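Local structure of cytochrome c' (Thermochromatium tepidum, 3VRC) at residues Arg40-Asn51 against Gly92-Ala103; Arg72-Asp83 against Ala123-Asp131. The protein carries a covalently attached heme c and probably serves in electron transfer in a purple photosynthetic bacterium. All blocks are in the same frame, centred on the assembly; numbering follows the deposited sequence. Where two conformers were deposited one is given.

Contact 1: Arg40-Asn51 against Gly92-Ala103; sequences RAAANVVAAIAN and GTAANALAAAAA
Two neighbouring helices of the cytochrome c' four-helix bundle, 36-50 and 81-103, run antiparallel here, their segment axes 7.9 Å apart and at 157°. Alanines make this closeness possible. The methyl of Ala43 meets that of Ala102 at CB-CB 3.7 Å, with Leu98 and Ala99 beside it; Ala47 CB rests on Ala99 CB, and Ala95 CB packs on the 36-50 backbone at Ala47 CA and also touches Val46 CG1 and Ala50 CB. At the end of helix 36-50, Asn51 reaches across: its ND2 gives a nearly straight bond (172°) to Gly92 O at 3.1 Å and another back to Ala47 O at 2.9 Å, both acceptors lying in its amide plane. Gly92 O also receives Asn96 N, from the opposite face of its carbonyl. A leucine in place of Asn51 would probably leave Gly92 O without its cross-helix donor and Ala47 O without its amide partner. At the other end, in one of its two conformers, Arg40 carries NH2 to Ala103 O (3.0 Å), the donor standing above the carbonyl plane. Such small-residue packing, with a polar tie at the Asn51 end and, in one conformer, at Arg40, belongs to the closely paired antiparallel helices of this bundle.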
loop_
_atom_site.group_PDB
_atom_site.type_symbol
_atom_site.label_atom_id
_atom_site.label_comp_id
_atom_site.label_asym_id
_atom_site.label_seq_id
_atom_site.Cartn_x
_atom_site.Cartn_y
_atom_site.Cartn_z
ATOM N N ARG B 40 0.898 0.538 15.011
ATOM C CA ARG B 40 -0.362 1.138 14.529
ATOM C C ARG B 40 -0.250 1.492 13.063
ATOM O O ARG B 40 -1.104 1.144 12.248
ATOM C CB ARG B 40 -0.685 2.431 15.317
ATOM C CG ARG B 40 -1.302 2.172 16.677
ATOM C CD ARG B 40 -1.617 3.526 17.375
ATOM N NE ARG B 40 -2.188 3.302 18.706
ATOM C CZ ARG B 40 -1.511 3.227 19.854
ATOM N NH1 ARG B 40 -0.195 3.492 19.907
ATOM N NH2 ARG B 40 -2.173 2.974 20.971
ATOM N N ALA B 41 0.788 2.228 12.697
ATOM C CA ALA B 41 0.918 2.696 11.311
ATOM C C ALA B 41 1.029 1.482 10.361
ATOM O O ALA B 41 0.432 1.465 9.285
ATOM C CB ALA B 41 2.136 3.605 11.197
ATOM N N ALA B 42 1.837 0.502 10.731
ATOM C CA ALA B 42 2.039 -0.687 9.899
ATOM C C ALA B 42 0.758 -1.488 9.772
ATOM O O ALA B 42 0.402 -1.945 8.673
ATOM C CB ALA B 42 3.139 -1.517 10.475
ATOM N N ALA B 43 0.072 -1.715 10.890
ATOM C CA ALA B 43 -1.187 -2.460 10.871
ATOM C C ALA B 43 -2.232 -1.741 10.034
ATOM O O ALA B 43 -3.025 -2.374 9.342
ATOM C CB ALA B 43 -1.702 -2.652 12.282
ATOM N N ASN B 44 -2.238 -0.391 10.092
ATOM C CA ASN B 44 -3.220 0.358 9.281
ATOM C C ASN B 44 -2.954 0.130 7.779
ATOM O O ASN B 44 -3.936 0.094 7.021
ATOM C CB ASN B 44 -3.149 1.837 9.617
ATOM C CG ASN B 44 -3.740 2.148 10.975
ATOM O OD1 ASN B 44 -4.361 1.300 11.613
ATOM N ND2 ASN B 44 -3.545 3.382 11.389
ATOM N N VAL B 45 -1.699 0.020 7.396
ATOM C CA VAL B 45 -1.402 -0.283 5.987
ATOM C C VAL B 45 -1.991 -1.652 5.622
ATOM O O VAL B 45 -2.624 -1.825 4.563
ATOM C CB VAL B 45 0.087 -0.261 5.696
ATOM C CG1 VAL B 45 0.343 -0.805 4.295
ATOM C CG2 VAL B 45 0.650 1.140 5.811
ATOM N N VAL B 46 -1.735 -2.664 6.451
ATOM C CA VAL B 46 -2.197 -4.006 6.109
ATOM C C VAL B 46 -3.676 -4.040 6.025
ATOM O O VAL B 46 -4.254 -4.602 5.070
ATOM C CB VAL B 46 -1.586 -5.047 7.095
ATOM C CG1 VAL B 46 -2.111 -6.451 6.743
ATOM C CG2 VAL B 46 -0.100 -5.031 7.086
ATOM N N ALA B 47 -4.385 -3.431 6.999
ATOM C CA ALA B 47 -5.819 -3.362 6.963
ATOM C C ALA B 47 -6.325 -2.657 5.721
ATOM O O ALA B 47 -7.295 -3.112 5.058
ATOM C CB ALA B 47 -6.344 -2.691 8.205
ATOM N N ALA B 48 -5.739 -1.523 5.395
ATOM C CA ALA B 48 -6.233 -0.740 4.263
ATOM C C ALA B 48 -6.019 -1.530 2.945
ATOM O O ALA B 48 -6.952 -1.606 2.115
ATOM C CB ALA B 48 -5.580 0.627 4.190
ATOM N N ILE B 49 -4.832 -2.035 2.736
ATOM C CA ILE B 49 -4.566 -2.742 1.476
ATOM C C ILE B 49 -5.401 -4.013 1.372
ATOM O O ILE B 49 -5.969 -4.303 0.305
ATOM C CB ILE B 49 -3.097 -3.011 1.296
ATOM C CG1 ILE B 49 -2.317 -1.672 1.192
ATOM C CG2 ILE B 49 -2.859 -3.921 0.063
ATOM C CD1 ILE B 49 -0.836 -1.831 1.013
ATOM N N ALA B 50 -5.578 -4.739 2.480
ATOM C CA ALA B 50 -6.374 -5.968 2.440
ATOM C C ALA B 50 -7.811 -5.694 2.148
ATOM O O ALA B 50 -8.518 -6.612 1.711
ATOM C CB ALA B 50 -6.215 -6.711 3.752
ATOM N N ASN B 51 -8.333 -4.477 2.393
ATOM C CA ASN B 51 -9.657 -4.119 2.188
ATOM C C ASN B 51 -9.864 -3.143 1.013
ATOM O O ASN B 51 -10.881 -2.501 0.901
ATOM C CB ASN B 51 -10.287 -3.559 3.474
ATOM C CG ASN B 51 -10.435 -4.694 4.486
ATOM O OD1 ASN B 51 -11.347 -5.522 4.345
ATOM N ND2 ASN B 51 -9.566 -4.794 5.452
ATOM N N GLY B 92 -9.041 -9.729 4.767
ATOM C CA GLY B 92 -9.572 -8.424 5.086
ATOM C C GLY B 92 -10.025 -8.336 6.536
ATOM O O GLY B 92 -9.777 -7.357 7.239
ATOM N N THR B 93 -10.751 -9.384 6.966
ATOM C CA THR B 93 -11.299 -9.413 8.327
ATOM C C THR B 93 -10.159 -9.522 9.315
ATOM O O THR B 93 -10.132 -8.769 10.352
ATOM C CB THR B 93 -12.234 -10.619 8.458
ATOM O OG1 THR B 93 -13.311 -10.402 7.527
ATOM C CG2 THR B 93 -12.708 -10.840 9.914
ATOM N N ALA B 94 -9.188 -10.399 9.109
ATOM C CA ALA B 94 -8.067 -10.563 10.041
ATOM C C ALA B 94 -7.270 -9.270 10.089
ATOM O O ALA B 94 -6.813 -8.855 11.178
ATOM C CB ALA B 94 -7.192 -11.738 9.650
ATOM N N ALA B 95 -7.080 -8.621 8.945
ATOM C CA ALA B 95 -6.244 -7.391 8.919
ATOM C C ALA B 95 -6.963 -6.278 9.661
ATOM O O ALA B 95 -6.298 -5.503 10.390
ATOM C CB ALA B 95 -5.985 -7.007 7.488
ATOM N N ASN B 96 -8.257 -6.131 9.520
ATOM C CA ASN B 96 -8.988 -5.164 10.330
ATOM C C ASN B 96 -8.836 -5.457 11.832
ATOM O O ASN B 96 -8.606 -4.535 12.648
ATOM C CB ASN B 96 -10.427 -5.114 9.949
ATOM C CG ASN B 96 -10.635 -4.302 8.672
ATOM O OD1 ASN B 96 -9.859 -3.427 8.327
ATOM N ND2 ASN B 96 -11.762 -4.523 8.051
ATOM N N ALA B 97 -8.874 -6.738 12.206
ATOM C CA ALA B 97 -8.650 -7.075 13.618
ATOM C C ALA B 97 -7.244 -6.750 14.094
ATOM O O ALA B 97 -7.071 -6.367 15.265
ATOM C CB ALA B 97 -9.018 -8.550 13.834
ATOM N N LEU B 98 -6.261 -6.870 13.227
ATOM C CA LEU B 98 -4.910 -6.461 13.562
ATOM C C LEU B 98 -4.805 -4.958 13.775
ATOM O O LEU B 98 -4.164 -4.505 14.726
ATOM C CB LEU B 98 -3.989 -6.955 12.452
ATOM C CG LEU B 98 -2.522 -6.508 12.555
ATOM C CD1 LEU B 98 -1.898 -6.936 13.875
ATOM C CD2 LEU B 98 -1.761 -7.021 11.327
ATOM N N ALA B 99 -5.422 -4.151 12.909
ATOM C CA ALA B 99 -5.409 -2.711 13.120
ATOM C C ALA B 99 -6.145 -2.337 14.426
ATOM O O ALA B 99 -5.698 -1.443 15.143
ATOM C CB ALA B 99 -6.068 -1.995 11.905
ATOM N N ALA B 100 -7.256 -3.013 14.723
ATOM C CA ALA B 100 -7.933 -2.735 15.991
ATOM C C ALA B 100 -7.060 -3.141 17.186
ATOM O O ALA B 100 -6.955 -2.355 18.162
ATOM C CB ALA B 100 -9.272 -3.467 16.021
ATOM N N ALA B 101 -6.367 -4.275 17.139
ATOM C CA ALA B 101 -5.470 -4.679 18.211
ATOM C C ALA B 101 -4.349 -3.670 18.349
ATOM O O ALA B 101 -3.987 -3.269 19.475
ATOM C CB ALA B 101 -4.925 -6.064 17.972
ATOM N N ALA B 102 -3.779 -3.209 17.244
ATOM C CA ALA B 102 -2.676 -2.272 17.317
ATOM C C ALA B 102 -3.130 -0.951 17.914
ATOM O O ALA B 102 -2.367 -0.304 18.660
ATOM C CB ALA B 102 -2.102 -2.027 15.930
ATOM N N ALA B 103 -4.360 -0.527 17.663
ATOM C CA ALA B 103 -4.891 0.705 18.219
ATOM C C ALA B 103 -4.876 0.666 19.753
ATOM O O ALA B 103 -4.811 1.706 20.412
ATOM C CB ALA B 103 -6.295 0.959 17.687
HETATM O O HOH W 1 -3.901 0.717 14.394
HETATM O O HOH W 2 -4.995 1.090 14.248
HETATM O O HOH W 3 -9.604 -1.103 6.740
#

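Contact 2: Arg72-Asp83 against Ala123-Asp131; sequences RAKPELFQNLED and ACHQKYRAD. With HEC (heme c), chain L.
Arg72 and Arg129 lie side by side and point the same way, their guanidinium groups stacked with centres 4.3 Å apart and planes at 30°. Arg72 bends at chi3 (63°), which turns its edge to the chain end: NE and NH2 both grip Ala130 O, each at 2.9 Å, with the oxygen in the guanidinium plane. The two bonds hold the group against its neighbour despite the like charges, which the terminal carboxylate of Asp131, in a long salt bridge with no N-H aimed at it, probably eases. Arg129 is sandwiched, its other face over His125 ND1, and lies against the ring whose NE2 binds the heme iron at 2.1 Å. Cys124 SG is bonded to heme CAC, and Arg72 N donates to heme O1D.

Tyr128 turns its ring across the other segment, CD1 against Leu77 CA (3.4 Å), CE1 near Glu76 O and the CB of Lys127 over one face. Its hydroxyl donates to the anti lone pair of Asp83 OD2 at 2.6 Å; the extended Lys127 brings NZ to the syn side of the same oxygen at 2.8 Å, closing a salt bridge.

The backbones join at a single bridge, Ala73 with Arg129, where Ala130 N bonds Arg72 O and Lys74 N bonds Tyr128 O. The chain following helix 107-128 is thus tied to the stretch leading into helix 75-78, while Val84 and Leu87 of helix 81-103 pack against Tyr128.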
loop_
_atom_site.group_PDB
_atom_site.type_symbol
_atom_site.label_atom_id
_atom_site.label_comp_id
_atom_site.label_asym_id
_atom_site.label_seq_id
_atom_site.Cartn_x
_atom_site.Cartn_y
_atom_site.Cartn_z
ATOM N N ARG B 72 3.378 -14.375 -10.513
ATOM C CA ARG B 72 3.430 -15.587 -9.736
ATOM C C ARG B 72 2.050 -16.151 -9.434
ATOM O O ARG B 72 1.957 -17.133 -8.640
ATOM C CB ARG B 72 4.173 -15.293 -8.417
ATOM C CG ARG B 72 5.672 -15.041 -8.645
ATOM C CD ARG B 72 6.432 -14.557 -7.409
ATOM N NE ARG B 72 6.405 -15.559 -6.340
ATOM C CZ ARG B 72 6.826 -15.337 -5.099
ATOM N NH1 ARG B 72 7.335 -14.147 -4.728
ATOM N NH2 ARG B 72 6.725 -16.325 -4.217
ATOM N N ALA B 73 0.981 -15.601 -10.008
ATOM C CA ALA B 73 -0.314 -16.186 -9.842
ATOM C C ALA B 73 -0.401 -17.524 -10.579
ATOM O O ALA B 73 -0.128 -17.574 -11.778
ATOM C CB ALA B 73 -1.384 -15.236 -10.331
ATOM N N LYS B 74 -0.802 -18.590 -9.899
ATOM C CA LYS B 74 -0.869 -19.915 -10.549
ATOM C C LYS B 74 -2.150 -20.002 -11.363
ATOM O O LYS B 74 -3.172 -19.389 -11.084
ATOM C CB LYS B 74 -0.916 -20.981 -9.471
ATOM C CG LYS B 74 0.419 -21.177 -8.764
ATOM C CD LYS B 74 0.439 -22.403 -7.819
ATOM C CE LYS B 74 1.831 -22.737 -7.374
ATOM N NZ LYS B 74 1.823 -23.993 -6.585
ATOM N N PRO B 75 -2.141 -20.904 -12.373
ATOM C CA PRO B 75 -3.411 -21.186 -13.077
ATOM C C PRO B 75 -4.570 -21.583 -12.128
ATOM O O PRO B 75 -5.723 -21.236 -12.392
ATOM C CB PRO B 75 -3.045 -22.287 -14.064
ATOM C CG PRO B 75 -1.617 -22.627 -13.851
ATOM C CD PRO B 75 -0.993 -21.668 -12.881
ATOM N N GLU B 76 -4.206 -22.280 -11.046
ATOM C CA GLU B 76 -5.243 -22.686 -10.091
ATOM C C GLU B 76 -6.034 -21.481 -9.592
ATOM O O GLU B 76 -7.215 -21.606 -9.238
ATOM C CB GLU B 76 -4.656 -23.433 -8.910
ATOM C CG GLU B 76 -4.220 -24.864 -9.240
ATOM C CD GLU B 76 -2.754 -25.042 -9.682
ATOM O OE1 GLU B 76 -2.137 -24.097 -10.263
ATOM O OE2 GLU B 76 -2.199 -26.187 -9.452
ATOM N N LEU B 77 -5.407 -20.310 -9.457
ATOM C CA LEU B 77 -6.090 -19.154 -8.903
ATOM C C LEU B 77 -7.312 -18.812 -9.824
ATOM O O LEU B 77 -8.443 -18.632 -9.361
ATOM C CB LEU B 77 -5.131 -17.956 -8.881
ATOM C CG LEU B 77 -5.663 -16.696 -8.205
ATOM C CD1 LEU B 77 -4.545 -15.852 -7.707
ATOM C CD2 LEU B 77 -6.497 -15.882 -9.151
ATOM N N PHE B 78 -7.065 -18.764 -11.149
ATOM C CA PHE B 78 -8.080 -18.354 -12.091
ATOM C C PHE B 78 -9.159 -19.425 -12.277
ATOM O O PHE B 78 -10.264 -19.102 -12.705
ATOM C CB PHE B 78 -7.435 -17.987 -13.400
ATOM C CG PHE B 78 -6.441 -16.852 -13.208
ATOM C CD1 PHE B 78 -6.887 -15.533 -13.220
ATOM C CD2 PHE B 78 -5.079 -17.126 -12.943
ATOM C CE1 PHE B 78 -6.010 -14.450 -12.978
ATOM C CE2 PHE B 78 -4.204 -16.070 -12.688
ATOM C CZ PHE B 78 -4.664 -14.717 -12.750
ATOM N N GLN B 79 -8.869 -20.654 -11.867
ATOM C CA GLN B 79 -9.823 -21.767 -11.886
ATOM C C GLN B 79 -10.710 -21.790 -10.639
ATOM O O GLN B 79 -11.633 -22.604 -10.580
ATOM C CB GLN B 79 -9.096 -23.104 -11.985
ATOM C CG GLN B 79 -8.227 -23.337 -13.203
ATOM C CD GLN B 79 -7.157 -24.432 -12.916
ATOM O OE1 GLN B 79 -7.287 -25.302 -12.036
ATOM N NE2 GLN B 79 -6.089 -24.333 -13.610
ATOM N N ASN B 80 -10.390 -20.969 -9.651
ATOM C CA ASN B 80 -11.064 -21.037 -8.366
ATOM C C ASN B 80 -11.294 -19.626 -7.823
ATOM O O ASN B 80 -11.039 -19.356 -6.635
ATOM C CB ASN B 80 -10.248 -21.814 -7.340
ATOM C CG ASN B 80 -10.117 -23.261 -7.692
ATOM O OD1 ASN B 80 -11.037 -24.070 -7.437
ATOM N ND2 ASN B 80 -9.022 -23.602 -8.362
ATOM N N LEU B 81 -11.857 -18.751 -8.656
ATOM C CA LEU B 81 -11.899 -17.334 -8.279
ATOM C C LEU B 81 -12.758 -17.117 -7.047
ATOM O O LEU B 81 -12.497 -16.221 -6.248
ATOM C CB LEU B 81 -12.385 -16.452 -9.441
ATOM C CG LEU B 81 -11.322 -16.210 -10.521
ATOM C CD1 LEU B 81 -11.985 -15.624 -11.772
ATOM C CD2 LEU B 81 -10.160 -15.360 -9.998
ATOM N N GLU B 82 -13.812 -17.915 -6.875
ATOM C CA GLU B 82 -14.640 -17.786 -5.689
ATOM C C GLU B 82 -13.905 -18.137 -4.384
ATOM O O GLU B 82 -14.064 -17.440 -3.364
ATOM C CB GLU B 82 -15.932 -18.553 -5.855
ATOM C CG GLU B 82 -16.979 -17.667 -6.529
ATOM C CD GLU B 82 -18.021 -18.397 -7.380
ATOM O OE1 GLU B 82 -19.108 -17.794 -7.583
ATOM O OE2 GLU B 82 -17.775 -19.534 -7.871
ATOM N N ASP B 83 -13.110 -19.207 -4.400
ATOM C CA ASP B 83 -12.313 -19.580 -3.222
ATOM C C ASP B 83 -11.219 -18.522 -2.970
ATOM O O ASP B 83 -10.989 -18.145 -1.805
ATOM C CB ASP B 83 -11.639 -20.958 -3.373
ATOM C CG ASP B 83 -10.887 -21.388 -2.095
ATOM O OD1 ASP B 83 -11.604 -21.471 -1.069
ATOM O OD2 ASP B 83 -9.648 -21.679 -2.122
ATOM N N ALA B 123 -2.355 -19.068 3.688
ATOM C CA ALA B 123 -3.395 -19.966 3.185
ATOM C C ALA B 123 -3.566 -19.726 1.693
ATOM O O ALA B 123 -3.742 -20.681 0.890
ATOM C CB ALA B 123 -4.735 -19.777 3.935
ATOM N N CYS B 124 -3.583 -18.454 1.303
ATOM C CA CYS B 124 -3.732 -18.137 -0.117
ATOM C C CYS B 124 -2.483 -18.498 -0.915
ATOM O O CYS B 124 -2.594 -19.114 -1.982
ATOM C CB CYS B 124 -4.163 -16.686 -0.276
ATOM S SG CYS B 124 -4.507 -16.354 -2.016
ATOM N N HIS B 125 -1.304 -18.163 -0.389
ATOM C CA HIS B 125 -0.109 -18.454 -1.081
ATOM C C HIS B 125 0.037 -19.951 -1.352
ATOM O O HIS B 125 0.462 -20.358 -2.453
ATOM C CB HIS B 125 1.106 -17.986 -0.308
ATOM C CG HIS B 125 1.171 -16.474 -0.221
ATOM N ND1 HIS B 125 1.842 -15.800 0.715
ATOM C CD2 HIS B 125 0.574 -15.509 -1.025
ATOM C CE1 HIS B 125 1.680 -14.480 0.502
ATOM N NE2 HIS B 125 0.918 -14.297 -0.561
ATOM N N GLN B 126 -0.274 -20.774 -0.344
ATOM C CA GLN B 126 -0.055 -22.217 -0.484
ATOM C C GLN B 126 -0.833 -22.743 -1.684
ATOM O O GLN B 126 -0.360 -23.645 -2.366
ATOM C CB GLN B 126 -0.453 -22.918 0.791
ATOM C CG GLN B 126 0.693 -22.755 1.762
ATOM C CD GLN B 126 0.535 -23.557 3.010
ATOM O OE1 GLN B 126 -0.556 -23.610 3.584
ATOM N NE2 GLN B 126 1.631 -24.197 3.454
ATOM N N LYS B 127 -2.036 -22.246 -1.893
ATOM C CA LYS B 127 -2.835 -22.718 -2.994
ATOM C C LYS B 127 -2.506 -22.055 -4.314
ATOM O O LYS B 127 -2.640 -22.705 -5.368
ATOM C CB LYS B 127 -4.311 -22.480 -2.684
ATOM C CG LYS B 127 -4.896 -23.400 -1.622
ATOM C CD LYS B 127 -6.318 -22.969 -1.290
ATOM C CE LYS B 127 -7.153 -24.039 -0.609
ATOM N NZ LYS B 127 -8.465 -23.417 -0.199
ATOM N N TYR B 128 -2.254 -20.726 -4.289
ATOM C CA TYR B 128 -2.432 -19.938 -5.487
ATOM C C TYR B 128 -1.228 -19.103 -5.945
ATOM O O TYR B 128 -1.309 -18.465 -6.994
ATOM C CB TYR B 128 -3.626 -19.023 -5.312
ATOM C CG TYR B 128 -4.935 -19.751 -5.069
ATOM C CD1 TYR B 128 -5.347 -20.759 -5.955
ATOM C CD2 TYR B 128 -5.734 -19.488 -3.960
ATOM C CE1 TYR B 128 -6.516 -21.475 -5.736
ATOM C CE2 TYR B 128 -6.904 -20.169 -3.761
ATOM C CZ TYR B 128 -7.306 -21.185 -4.661
ATOM O OH TYR B 128 -8.462 -21.910 -4.449
ATOM N N ARG B 129 -0.133 -19.112 -5.201
ATOM C CA ARG B 129 1.062 -18.336 -5.569
ATOM C C ARG B 129 2.222 -19.247 -5.803
ATOM O O ARG B 129 2.513 -20.127 -4.977
ATOM C CB ARG B 129 1.391 -17.331 -4.466
ATOM C CG ARG B 129 2.566 -16.425 -4.848
ATOM C CD ARG B 129 3.069 -15.552 -3.707
ATOM N NE ARG B 129 3.724 -16.365 -2.698
ATOM C CZ ARG B 129 4.309 -15.842 -1.629
ATOM N NH1 ARG B 129 4.276 -14.507 -1.409
ATOM N NH2 ARG B 129 4.955 -16.614 -0.769
ATOM N N ALA B 130 2.920 -19.078 -6.933
ATOM C CA ALA B 130 4.140 -19.854 -7.212
ATOM C C ALA B 130 5.266 -19.417 -6.283
ATOM O O ALA B 130 5.406 -18.254 -5.945
ATOM C CB ALA B 130 4.501 -19.654 -8.670
ATOM N N ASP B 131 6.069 -20.405 -5.880
ATOM C CA ASP B 131 7.256 -20.178 -5.065
ATOM C C ASP B 131 8.366 -19.614 -5.950
ATOM O O ASP B 131 8.359 -19.805 -7.183
ATOM C CB ASP B 131 7.722 -21.486 -4.436
ATOM C CG ASP B 131 6.679 -22.117 -3.535
ATOM O OD1 ASP B 131 6.113 -21.386 -2.679
ATOM O OD2 ASP B 131 6.439 -23.346 -3.660
ATOM O OXT ASP B 131 9.310 -18.965 -5.460
HETATM FE FE HEC L . 0.282 -12.436 -1.382
HETATM C CHA HEC L . 2.275 -12.296 -4.204
HETATM C CHB HEC L . 2.763 -10.950 0.473
HETATM C CHC HEC L . -1.873 -12.067 1.229
HETATM C CHD HEC L . -2.167 -13.899 -3.242
HETATM N NA HEC L . 2.219 -11.806 -1.775
HETATM C C1A HEC L . 2.848 -11.823 -2.980
HETATM C C2A HEC L . 4.197 -11.410 -2.835
HETATM C C3A HEC L . 4.374 -11.032 -1.475
HETATM C C4A HEC L . 3.075 -11.256 -0.891
HETATM C CMA HEC L . 5.556 -10.448 -0.807
HETATM C CAA HEC L . 5.247 -11.465 -3.899
HETATM C CBA HEC L . 5.896 -10.203 -4.208
HETATM C CGA HEC L . 4.834 -9.284 -4.700
HETATM O O1A HEC L . 4.928 -8.074 -4.286
HETATM O O2A HEC L . 3.954 -9.598 -5.511
HETATM N NB HEC L . 0.415 -11.602 0.481
HETATM C C1B HEC L . 1.486 -11.083 1.066
HETATM C C2B HEC L . 1.268 -10.759 2.458
HETATM C C3B HEC L . -0.086 -11.049 2.643
HETATM C C4B HEC L . -0.591 -11.571 1.393
HETATM C CMB HEC L . 2.227 -10.206 3.422
HETATM C CAB HEC L . -0.943 -10.963 3.894
HETATM C CBB HEC L . -0.763 -9.781 4.762
HETATM N NC HEC L . -1.680 -12.898 -1.063
HETATM C C1C HEC L . -2.401 -12.704 0.086
HETATM C C2C HEC L . -3.744 -13.274 -0.001
HETATM C C3C HEC L . -3.803 -13.780 -1.317
HETATM C C4C HEC L . -2.503 -13.543 -1.919
HETATM C CMC HEC L . -4.709 -13.279 1.123
HETATM C CAC HEC L . -4.929 -14.517 -1.998
HETATM C CBC HEC L . -6.295 -14.326 -1.410
HETATM N ND HEC L . 0.101 -13.039 -3.293
HETATM C C1D HEC L . -0.973 -13.598 -3.899
HETATM C C2D HEC L . -0.773 -13.846 -5.295
HETATM C C3D HEC L . 0.458 -13.330 -5.605
HETATM C C4D HEC L . 0.966 -12.794 -4.331
HETATM C CMD HEC L . -1.746 -14.537 -6.228
HETATM C CAD HEC L . 1.153 -13.213 -6.927
HETATM C CBD HEC L . 0.784 -11.863 -7.602
HETATM C CGD HEC L . 1.346 -11.747 -9.008
HETATM O O1D HEC L . 2.568 -12.036 -9.165
HETATM O O2D HEC L . 0.572 -11.418 -9.920
HETATM O O HOH W 4 -0.715 -24.869 -5.458
HETATM O O HOH W 5 1.725 -22.590 -4.044
HETATM O O HOH W 6 4.971 -23.380 -6.170
#

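How the contacts relate
Contacts 1 and 2 lie on opposite sides of the chain's centre, their own centres about 23 Å apart and their nearest atoms about 10 Å apart. Helix 81-103 connects them: Asp83 near its start serves contact 2, and Gly92-Ala103 farther along serves contact 1. The heme is their common neighbour. Contact 2 supplies its axial histidine, one thioether cysteine and a backbone bond to a propionate, whereas contact 1 only approaches it, with the side chain of Val46 about 4 Å from the heme and about 6 Å from that of Cys121, the other predicted attachment site. Helix 36-50 of contact 1 also packs against the second subunit; no other protein chain of the assembly touches contact 2.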